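Periplasmic binding protein/LacI transcriptional regulator (Burkholderia graminis C4D1M, PDB 5HQJ) binds D-arabinose in the cleft between two lobes and probably serves as the periplasmic solute-binding component of an ABC sugar transporter. Local coordinates at residues G87-V92 / L113-D118; S122-Y127 / P291-T296; V200-L205 / A226-T231. One frame throughout, in Å; residues are numbered along the deposited sequence.

Contact 1: G87-V92 / L113-D118; sequences GIAISV and LTYDSD. With 64K (alpha-D-arabinopyranose), chain B.
Tyr-115 lays one face of its ring against Ser-91 where two neighbouring strands of a beta-alpha-beta unit, 87-90 and 111-115 joined through helix 99-106, run out at the sugar cleft of this periplasmic binding fold. Ser-91 CB stands 4.0 Å from the ring centroid and 20° off the normal, a CH-pi contact, while Ala-89 C lies in plane at the ring edge. With CG of Tyr-115 between the backbone N and the carbonyl carbon (chi1 74°), the ring is swung back over the adjoining strand.

The parallel pairing is set by Leu-113 N to Ile-88 O, Ile-90 N to Leu-113 O and Tyr-115 N to Ile-90 O. On one face of the sheet Ala-89 CB meets Leu-113 CD1 at 3.7 Å, and Leu-280 of helix 269-284 covers both. On the other face the methyls Ile-90 CG2 and Thr-114 CG2 approach to 4.0 Å. Past the strand ends, Val-92 N still bonds Ser-117 O at 3.0 Å.

Ser-91 OG, extended away from its own backbone N (chi1 179°), reaches Asp-116 OD2 at 2.8 Å by the anti lone pair. This serine is thus a second-shell residue that helps fix the carboxylate for the arabinose: Asp-116 OD2 accepts from sugar O1 at 2.6 Å, and Asp-116 OD1 accepts from sugar O2 at 2.6 Å.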
# COMPACT_ATOMS: atom_id res chain seq x y z
N GLY A 87 -13.41 1.67 18.58
CA GLY A 87 -12.26 1.17 17.86
C GLY A 87 -11.89 1.99 16.64
O GLY A 87 -12.76 2.51 15.95
N ILE A 88 -10.59 2.09 16.40
CA ILE A 88 -10.04 2.80 15.26
C ILE A 88 -8.96 1.97 14.58
O ILE A 88 -7.98 1.55 15.21
CB ILE A 88 -9.40 4.14 15.67
CG1 ILE A 88 -10.41 5.01 16.40
CG2 ILE A 88 -8.82 4.84 14.43
CD1 ILE A 88 -9.79 6.26 17.02
N ALA A 89 -9.13 1.75 13.28
CA ALA A 89 -8.10 1.16 12.44
C ALA A 89 -7.68 2.20 11.42
O ALA A 89 -8.53 2.85 10.78
CB ALA A 89 -8.59 -0.10 11.75
N ILE A 90 -6.37 2.37 11.29
CA ILE A 90 -5.84 3.40 10.42
C ILE A 90 -4.65 2.91 9.60
O ILE A 90 -3.77 2.19 10.08
CB ILE A 90 -5.45 4.66 11.25
CG1 ILE A 90 -4.91 5.76 10.33
CG2 ILE A 90 -4.46 4.30 12.38
CD1 ILE A 90 -4.56 7.08 11.02
N SER A 91 -4.65 3.29 8.33
CA SER A 91 -3.46 3.28 7.49
C SER A 91 -2.79 4.67 7.52
O SER A 91 -3.40 5.67 7.11
CB SER A 91 -3.83 2.90 6.06
OG SER A 91 -2.69 2.90 5.24
N VAL A 92 -1.54 4.73 7.98
CA VAL A 92 -0.86 6.00 8.30
C VAL A 92 -0.00 6.56 7.17
O VAL A 92 0.86 5.89 6.62
CB VAL A 92 0.02 5.82 9.54
CG1 VAL A 92 0.64 7.12 9.95
CG2 VAL A 92 -0.80 5.25 10.67
N LEU A 113 -5.51 0.03 16.17
CA LEU A 113 -4.55 -0.74 15.42
C LEU A 113 -4.30 -0.12 14.06
O LEU A 113 -5.04 0.77 13.61
CB LEU A 113 -5.03 -2.19 15.27
CG LEU A 113 -6.30 -2.51 14.46
CD1 LEU A 113 -6.05 -2.52 12.95
CD2 LEU A 113 -6.89 -3.88 14.88
N THR A 114 -3.23 -0.57 13.42
CA THR A 114 -2.92 -0.11 12.07
C THR A 114 -3.06 -1.22 11.05
O THR A 114 -3.04 -2.40 11.42
CB THR A 114 -1.52 0.48 12.01
OG1 THR A 114 -0.56 -0.48 12.47
CG2 THR A 114 -1.46 1.72 12.88
N TYR A 115 -3.23 -0.82 9.79
CA TYR A 115 -3.28 -1.76 8.65
C TYR A 115 -2.62 -1.07 7.46
O TYR A 115 -2.59 0.17 7.39
CB TYR A 115 -4.73 -2.22 8.35
CG TYR A 115 -5.56 -1.17 7.68
CD1 TYR A 115 -6.10 -0.13 8.42
CD2 TYR A 115 -5.74 -1.16 6.31
CE1 TYR A 115 -6.82 0.88 7.82
CE2 TYR A 115 -6.47 -0.15 5.68
CZ TYR A 115 -7.00 0.87 6.46
OH TYR A 115 -7.70 1.89 5.89
N ASP A 116 -2.02 -1.87 6.58
CA ASP A 116 -1.40 -1.42 5.33
C ASP A 116 -0.11 -0.63 5.51
O ASP A 116 0.91 -1.01 4.95
CB ASP A 116 -2.42 -0.59 4.53
CG ASP A 116 -1.82 0.01 3.30
OD1 ASP A 116 -1.21 -0.74 2.50
OD2 ASP A 116 -1.93 1.23 3.17
N SER A 117 -0.21 0.47 6.26
CA SER A 117 0.95 1.33 6.54
C SER A 117 0.99 1.68 8.04
O SER A 117 0.12 2.36 8.60
CB SER A 117 0.94 2.61 5.70
OG SER A 117 2.30 3.07 5.53
N ASP A 118 2.04 1.17 8.67
CA ASP A 118 2.17 1.22 10.13
C ASP A 118 2.71 2.55 10.69
O ASP A 118 3.32 3.34 9.96
CB ASP A 118 3.10 0.08 10.59
CG ASP A 118 2.95 -0.25 12.07
OD1 ASP A 118 2.04 0.29 12.71
OD2 ASP A 118 3.74 -1.07 12.58
O2 64K B . -0.02 -0.31 0.20
C2 64K B . -0.07 0.95 -0.54
C3 64K B . -0.58 0.64 -1.91
O3 64K B . 0.44 0.03 -2.65
C4 64K B . -0.96 1.91 -2.67
O4 64K B . 0.20 2.70 -3.01
C5 64K B . -1.84 2.74 -1.86
O5 64K B . -1.13 3.15 -0.66
C1 64K B . -0.98 1.92 0.16
O1 64K B . -0.41 2.27 1.36
O HOH W 1 3.50 4.93 7.28

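Contact 2: S122-Y127 / P291-T296; sequences SGRSMY and PKDIDT
Tyr-127 is gripped through both its backbone polar atoms. Its N-H donates to Asp-293 OD1 (Tyr-127 N to OD1 2.9 Å), meeting the carboxylate from 56° out of its plane, and its O accepts Ile-294 N at 2.9 Å. Asp-293 OD1 has a second donor, a water that also accepts a hydrogen bond from Arg-124 NH1. The direct salt bridge is long, Arg-124 NH2 to Asp-293 OD2 3.5 Å; OD2 sits at the guanidinium edge, the two planes 61° apart, and the stronger partner of NH2 is Asp-118.

The Ile-294 N bond, continued by backbone bonds of Ile-294 and Thr-296 with Gly-129, sets strand 294-295 beside strand 127-129 as one outermost strand of the six-stranded parallel sheet, although 163 residues separate the two segments.

Met-126, a selenomethionine, carries the apolar part of the contact. Its chain bends at chi3 (-81°), carrying CE to Ile-294 CD1 at 3.6 Å and against the carbonyl O of Lys-292, while His-279 and Gln-283 of helix 269-284 border the same side chain. Further out, Pro-291 CB packs on Met-126 CB at 4.0 Å, and Pro-291 CG rests 3.8 Å from Ser-125 CB, whose hydroxyl OG is bound to Gln-283.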
# COMPACT_ATOMS: atom_id res chain seq x y z
N SER A 122 3.18 4.50 17.90
CA SER A 122 1.89 5.06 18.32
C SER A 122 1.23 4.33 19.49
O SER A 122 0.24 4.81 20.07
CB SER A 122 0.92 5.04 17.14
OG SER A 122 0.76 3.72 16.65
N GLY A 123 1.76 3.16 19.84
CA GLY A 123 1.18 2.35 20.89
C GLY A 123 0.05 1.49 20.38
O GLY A 123 -0.68 0.86 21.16
N ARG A 124 -0.12 1.46 19.07
CA ARG A 124 -1.18 0.65 18.46
C ARG A 124 -0.99 -0.80 18.89
O ARG A 124 0.13 -1.24 19.15
CB ARG A 124 -1.17 0.79 16.93
CG ARG A 124 -0.20 -0.10 16.17
CD ARG A 124 1.28 0.16 16.45
NE ARG A 124 2.08 -0.69 15.57
CZ ARG A 124 2.39 -1.97 15.81
NH1 ARG A 124 2.00 -2.57 16.93
NH2 ARG A 124 3.10 -2.65 14.92
N SER A 125 -2.10 -1.53 18.99
CA SER A 125 -2.10 -2.90 19.49
C SER A 125 -1.34 -3.82 18.55
O SER A 125 -0.68 -4.76 18.97
CB SER A 125 -3.53 -3.41 19.68
OG SER A 125 -4.25 -3.48 18.45
N MSE A 126 -1.48 -3.56 17.27
CA MSE A 126 -0.99 -4.47 16.27
C MSE A 126 -1.08 -3.85 14.88
O MSE A 126 -1.82 -2.89 14.67
CB MSE A 126 -1.77 -5.78 16.31
CG MSE A 126 -3.21 -5.63 15.92
SE MSE A 126 -4.28 -7.26 16.12
CE MSE A 126 -3.77 -8.14 14.45
N TYR A 127 -0.28 -4.42 13.97
CA TYR A 127 -0.26 -4.09 12.55
C TYR A 127 -0.71 -5.25 11.70
O TYR A 127 -0.21 -6.38 11.84
CB TYR A 127 1.16 -3.66 12.15
CG TYR A 127 1.42 -3.65 10.64
CD1 TYR A 127 0.97 -2.61 9.85
CD2 TYR A 127 2.13 -4.67 10.03
CE1 TYR A 127 1.21 -2.61 8.49
CE2 TYR A 127 2.36 -4.67 8.68
CZ TYR A 127 1.90 -3.63 7.91
OH TYR A 127 2.14 -3.61 6.55
N PRO A 291 -2.50 -9.09 21.40
CA PRO A 291 -2.39 -8.83 19.96
C PRO A 291 -0.99 -9.12 19.42
O PRO A 291 -0.01 -9.12 20.15
CB PRO A 291 -2.72 -7.33 19.84
CG PRO A 291 -2.51 -6.78 21.22
CD PRO A 291 -2.92 -7.88 22.14
N LYS A 292 -0.94 -9.36 18.11
CA LYS A 292 0.27 -9.76 17.42
C LYS A 292 0.11 -9.32 15.97
O LYS A 292 -0.98 -9.45 15.42
CB LYS A 292 0.48 -11.28 17.49
CG LYS A 292 1.76 -11.76 16.83
CD LYS A 292 1.84 -13.28 16.77
CE LYS A 292 0.85 -13.85 15.77
NZ LYS A 292 1.34 -15.10 15.10
N ASP A 293 1.18 -8.82 15.35
CA ASP A 293 1.13 -8.40 13.96
C ASP A 293 0.77 -9.56 12.99
O ASP A 293 1.11 -10.73 13.21
CB ASP A 293 2.47 -7.79 13.54
CG ASP A 293 2.77 -6.48 14.29
OD1 ASP A 293 1.91 -5.95 15.02
OD2 ASP A 293 3.90 -5.97 14.14
N ILE A 294 0.08 -9.22 11.91
CA ILE A 294 -0.35 -10.21 10.94
C ILE A 294 0.21 -9.82 9.58
O ILE A 294 0.02 -8.71 9.11
CB ILE A 294 -1.90 -10.34 10.86
CG1 ILE A 294 -2.48 -10.91 12.15
CG2 ILE A 294 -2.32 -11.25 9.66
CD1 ILE A 294 -4.01 -10.94 12.16
N ASP A 295 0.93 -10.76 8.99
CA ASP A 295 1.44 -10.67 7.64
C ASP A 295 0.37 -11.18 6.68
O ASP A 295 0.19 -12.38 6.53
CB ASP A 295 2.72 -11.49 7.50
CG ASP A 295 3.32 -11.42 6.10
OD1 ASP A 295 2.67 -10.92 5.17
OD2 ASP A 295 4.46 -11.90 5.93
N THR A 296 -0.32 -10.28 6.02
CA THR A 296 -1.42 -10.69 5.14
C THR A 296 -0.94 -11.24 3.77
O THR A 296 -1.75 -11.81 3.02
CB THR A 296 -2.44 -9.52 4.92
OG1 THR A 296 -1.77 -8.30 4.61
CG2 THR A 296 -3.28 -9.32 6.19
O HOH W 2 2.73 -5.12 17.40

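Contact 3: V200-L205 / A226-T231; sequences VVETTL and AKVLNT
Glu-202 brings the one flat side-chain group among the touching residues, and it meets Val-228 through its aliphatic stem: neither the faces nor the edges of the carboxylate have an atom of 226-231 within 4.2 Å. What touches is CG, 4.0 Å from both Val-228 CG1 and Val-228 CG2, with the rest of the glutamate chain extended beyond it. No ring or amide takes part in the interface, and no hydrogen bond crosses it.

Val-228 is the hub, as its 78 Å² of buried surface attests, and it touches three residues of helix 194-207. Val-201 CG1 lies 3.8 Å from Val-228 CB, the two valines sliding past one another in opposite directions. Leu-205, one turn further along, comes tip to tip, its CD1 3.8 Å from Val-228 CG1. Both branches of Val-228 lie against Val-201 CG1 and Glu-202 CG, and CG1 alone also meets Leu-205 CD1. That same Leu-205 CD1 approaches Leu-229 CD2 at 4.1 Å, the two leucines crossing at about a right angle.

The second helix stops here: Asn-230 is the first residue to leave helical backbone angles, directly after Leu-229, so the contact engages the last turn of helix 221-229.

The contact is plain apolar packing between successive helices of one lobe, 194-207 and 221-229, which strand 211-216 links. Phe-234, in the loop beyond, touches both Leu-205 and Val-228, while Leu-211 and Ile-214 of that strand lie against Leu-205.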
# COMPACT_ATOMS: atom_id res chain seq x y z
N VAL A 200 7.01 12.15 -14.31
CA VAL A 200 8.21 11.47 -13.83
C VAL A 200 8.65 10.38 -14.76
O VAL A 200 9.81 10.32 -15.14
CB VAL A 200 7.97 10.91 -12.41
CG1 VAL A 200 9.17 10.05 -11.95
CG2 VAL A 200 7.70 12.06 -11.44
N VAL A 201 7.72 9.52 -15.18
CA VAL A 201 8.09 8.44 -16.07
C VAL A 201 8.61 8.98 -17.41
O VAL A 201 9.61 8.47 -17.92
CB VAL A 201 6.92 7.47 -16.31
CG1 VAL A 201 7.22 6.51 -17.47
CG2 VAL A 201 6.69 6.67 -15.05
N GLU A 202 7.91 9.95 -18.00
CA GLU A 202 8.41 10.58 -19.23
C GLU A 202 9.86 11.06 -19.11
O GLU A 202 10.65 10.84 -19.99
CB GLU A 202 7.54 11.78 -19.63
CG GLU A 202 6.17 11.41 -20.12
CD GLU A 202 5.29 12.62 -20.32
OE1 GLU A 202 5.64 13.69 -19.78
OE2 GLU A 202 4.26 12.48 -21.00
N THR A 203 10.18 11.76 -18.01
CA THR A 203 11.53 12.26 -17.78
C THR A 203 12.56 11.13 -17.62
O THR A 203 13.66 11.18 -18.18
CB THR A 203 11.51 13.17 -16.54
OG1 THR A 203 10.70 14.32 -16.83
CG2 THR A 203 12.90 13.64 -16.20
N THR A 204 12.17 10.08 -16.91
CA THR A 204 13.05 8.94 -16.76
C THR A 204 13.47 8.29 -18.07
O THR A 204 14.65 7.97 -18.29
CB THR A 204 12.38 7.84 -15.90
OG1 THR A 204 11.90 8.40 -14.68
CG2 THR A 204 13.36 6.69 -15.62
N LEU A 205 12.49 8.08 -18.96
CA LEU A 205 12.75 7.39 -20.19
C LEU A 205 13.60 8.25 -21.12
O LEU A 205 14.41 7.72 -21.87
CB LEU A 205 11.44 6.99 -20.88
CG LEU A 205 10.51 6.06 -20.08
CD1 LEU A 205 9.26 5.76 -20.92
CD2 LEU A 205 11.20 4.82 -19.66
N ALA A 226 2.26 2.42 -18.00
CA ALA A 226 1.47 1.94 -19.11
C ALA A 226 0.97 3.12 -19.91
O ALA A 226 0.95 3.04 -21.15
CB ALA A 226 0.33 1.06 -18.62
N LYS A 227 0.60 4.24 -19.27
CA LYS A 227 0.05 5.38 -20.00
C LYS A 227 1.14 5.93 -20.92
O LYS A 227 0.89 6.21 -22.10
CB LYS A 227 -0.45 6.45 -19.04
CG LYS A 227 -1.06 7.63 -19.77
CD LYS A 227 -1.72 8.61 -18.82
CE LYS A 227 -3.22 8.44 -18.79
NZ LYS A 227 -3.89 9.72 -18.40
N VAL A 228 2.35 6.02 -20.40
CA VAL A 228 3.45 6.67 -21.13
C VAL A 228 3.93 5.80 -22.27
O VAL A 228 4.18 6.29 -23.39
CB VAL A 228 4.59 7.01 -20.18
CG1 VAL A 228 5.83 7.49 -20.97
CG2 VAL A 228 4.12 8.11 -19.21
N LEU A 229 4.02 4.50 -22.02
CA LEU A 229 4.42 3.55 -23.06
C LEU A 229 3.40 3.46 -24.19
O LEU A 229 3.74 3.04 -25.29
CB LEU A 229 4.64 2.18 -22.44
CG LEU A 229 5.90 2.07 -21.58
CD1 LEU A 229 6.02 0.62 -21.15
CD2 LEU A 229 7.16 2.51 -22.29
N ASN A 230 2.16 3.86 -23.93
CA ASN A 230 1.12 3.75 -24.92
C ASN A 230 0.95 5.10 -25.64
O ASN A 230 -0.17 5.55 -25.87
CB ASN A 230 -0.19 3.30 -24.29
CG ASN A 230 -1.15 2.65 -25.29
OD1 ASN A 230 -0.83 2.49 -26.47
ND2 ASN A 230 -2.33 2.26 -24.82
N THR A 231 2.06 5.73 -25.97
CA THR A 231 2.05 7.01 -26.68
C THR A 231 2.91 6.91 -27.93
O THR A 231 3.73 6.01 -28.04
CB THR A 231 2.57 8.19 -25.82
OG1 THR A 231 3.90 7.93 -25.31
CG2 THR A 231 1.61 8.50 -24.66

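Overall arrangement
Contacts 1 and 2 belong to the same parallel sheet, their centres about 9 Å apart, whereas contact 3 lies in the other lobe, its centre about 33 Å from that of contact 1. The first is a buried strand pairing that ends at the sugar; the second, at the outer edge of the sheet, is a surface contact relying on charged groups and water. They touch directly: Asp-118 OD2 and Arg-124 NH2 form a 2.9 Å salt bridge, and Thr-114 N probably bonds Met-126 O. Contact 3 is also buried but joins helices, so apolar side-chain packing, with no hydrogen bond across it, takes the place of backbone bonds. Along the chain it falls between the two segments of contact 2.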